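Local coordinates for ABM domain-containing protein (Deinococcus radiodurans, PDB 3E8O) that is of unknown function but probably acts as a monooxygenase of the antibiotic biosynthesis type, with a ferredoxin-like fold, at residues A[34-37]-A[38-42]. Sequence-based numbering, arbitrary orientation.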
loop_
_atom_site.group_PDB
_atom_site.type_symbol
_atom_site.label_atom_id
_atom_site.label_comp_id
_atom_site.label_asym_id
_atom_site.label_seq_id
_atom_site.Cartn_x
_atom_site.Cartn_y
_atom_site.Cartn_z
ATOM N N ALA A 34 -3.117 -4.585 -18.431
ATOM C CA ALA A 34 -4.458 -3.961 -18.468
ATOM C C ALA A 34 -5.546 -4.887 -17.869
ATOM O O ALA A 34 -6.430 -4.471 -17.116
ATOM C CB ALA A 34 -4.815 -3.470 -19.905
ATOM N N HIS A 35 -5.468 -6.156 -18.211
ATOM C CA HIS A 35 -6.384 -7.160 -17.682
ATOM C C HIS A 35 -6.233 -7.294 -16.161
ATOM O O HIS A 35 -7.206 -7.399 -15.418
ATOM C CB HIS A 35 -6.183 -8.531 -18.373
ATOM C CG HIS A 35 -6.502 -8.521 -19.849
ATOM N ND1 HIS A 35 -5.722 -9.162 -20.788
ATOM C CD2 HIS A 35 -7.475 -7.886 -20.545
ATOM C CE1 HIS A 35 -6.220 -8.949 -21.996
ATOM N NE2 HIS A 35 -7.290 -8.188 -21.874
ATOM N N LEU A 36 -4.990 -7.222 -15.694
ATOM C CA LEU A 36 -4.784 -7.365 -14.251
ATOM C C LEU A 36 -5.321 -6.155 -13.480
ATOM O O LEU A 36 -5.915 -6.286 -12.406
ATOM C CB LEU A 36 -3.326 -7.605 -13.920
ATOM C CG LEU A 36 -3.025 -7.824 -12.429
ATOM C CD1 LEU A 36 -3.844 -8.940 -11.780
ATOM C CD2 LEU A 36 -1.507 -8.025 -12.198
ATOM N N ARG A 37 -5.178 -4.986 -14.074
ATOM C CA ARG A 37 -5.684 -3.785 -13.407
ATOM C C ARG A 37 -7.186 -3.884 -13.252
ATOM O O ARG A 37 -7.742 -3.558 -12.237
ATOM C CB ARG A 37 -5.307 -2.484 -14.152
ATOM C CG ARG A 37 -3.829 -2.197 -14.186
ATOM C CD ARG A 37 -3.516 -0.859 -14.844
ATOM N NE ARG A 37 -2.100 -0.686 -15.067
ATOM C CZ ARG A 37 -1.434 -0.983 -16.172
ATOM N NH1 ARG A 37 -2.056 -1.344 -17.277
ATOM N NH2 ARG A 37 -0.132 -0.891 -16.174
ATOM N N GLN A 38 -7.848 -4.314 -14.317
ATOM C CA GLN A 38 -9.294 -4.457 -14.294
ATOM C C GLN A 38 -9.737 -5.463 -13.238
ATOM O O GLN A 38 -10.686 -5.251 -12.495
ATOM C CB GLN A 38 -9.856 -4.838 -15.692
ATOM C CG GLN A 38 -11.372 -4.997 -15.648
ATOM C CD GLN A 38 -12.023 -5.533 -16.883
ATOM O OE1 GLN A 38 -11.563 -6.497 -17.496
ATOM N NE2 GLN A 38 -13.157 -4.934 -17.225
ATOM N N LEU A 39 -9.027 -6.578 -13.193
ATOM C CA LEU A 39 -9.319 -7.639 -12.199
ATOM C C LEU A 39 -9.147 -7.143 -10.776
ATOM O O LEU A 39 -9.983 -7.390 -9.910
ATOM C CB LEU A 39 -8.421 -8.840 -12.452
ATOM C CG LEU A 39 -8.545 -10.015 -11.478
ATOM C CD1 LEU A 39 -9.950 -10.610 -11.430
ATOM C CD2 LEU A 39 -7.486 -11.087 -11.862
ATOM N N LEU A 40 -8.059 -6.405 -10.543
ATOM C CA LEU A 40 -7.768 -5.880 -9.217
ATOM C C LEU A 40 -8.844 -4.882 -8.741
ATOM O O LEU A 40 -9.291 -4.916 -7.613
ATOM C CB LEU A 40 -6.361 -5.274 -9.141
ATOM C CG LEU A 40 -5.183 -6.243 -9.163
ATOM C CD1 LEU A 40 -3.870 -5.503 -9.359
ATOM C CD2 LEU A 40 -5.163 -7.092 -7.858
ATOM N N VAL A 41 -9.252 -4.003 -9.642
ATOM C CA VAL A 41 -10.277 -3.009 -9.305
ATOM C C VAL A 41 -11.584 -3.734 -8.970
ATOM O O VAL A 41 -12.296 -3.357 -8.028
ATOM C CB VAL A 41 -10.415 -1.974 -10.457
ATOM C CG1 VAL A 41 -11.677 -1.139 -10.301
ATOM C CG2 VAL A 41 -9.148 -1.094 -10.503
ATOM N N HIS A 42 -11.876 -4.799 -9.713
ATOM C CA HIS A 42 -13.107 -5.577 -9.494
ATOM C C HIS A 42 -13.079 -6.263 -8.135
ATOM O O HIS A 42 -14.048 -6.202 -7.367
ATOM C CB HIS A 42 -13.350 -6.594 -10.603
ATOM C CG HIS A 42 -14.541 -7.464 -10.365
ATOM N ND1 HIS A 42 -14.497 -8.588 -9.560
ATOM C CD2 HIS A 42 -15.817 -7.358 -10.803
ATOM C CE1 HIS A 42 -15.703 -9.132 -9.514
ATOM N NE2 HIS A 42 -16.519 -8.405 -10.261
HETATM O O HOH W 1 -9.325 -8.840 -16.346
#
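Leu-40 N gives its hydrogen to Leu-36 O at 2.8 Å, the shortest of four consecutive i to i+4 bonds that carry helix 33-47 through these two turns. The same step is repeated from Gln-38 N to Ala-34 O, from Leu-39 N to His-35 O (3.0 Å) and from Val-41 N to Arg-37 O, all of them near-straight, with N-H...O angles of 160-163°. His-35 O is gripped twice: besides Leu-39 N it accepts from a water 2.7 Å away, which also makes a weak bond of 3.4 Å to Gln-38 OE1. Gln-38 CG is anti to its N (chi1 179°) and the chain runs on extended, which carries OE1 out to the water; the contact stays weak.

On the buried side Leu-36 and Leu-40, one turn apart, cross at a slant. Leu-36 CG lies 3.9 Å from Leu-40 CD1, while Leu-40 CG sits 3.3 Å from Leu-36 O, beyond the oxygen end of the carbonyl that its own N binds. Leu-36 also meets Leu-39 through methyls, CD1 to CD2 at 4.2 Å. Phe-68 of strand 67-74 lies against both Leu-36 and Leu-40, and Leu-39 turns to Ala-95 and Leu-96 of helix 87-98. Arg-37 leaves the helix with an extended chain from CG to NE, where NE forms a salt bridge with Glu-60. Leu-62 of the second subunit packs on Arg-37, Leu-40 and Val-41.

The chemistry is that of an amphipathic helix in a ferredoxin-like fold: the leucines seat it on the sheet and the neighbouring helix, the flank formed by Arg-37, Leu-40 and Val-41 meets the second subunit, and on the exposed side water supplements the backbone bonding at a carbonyl already used by the helix.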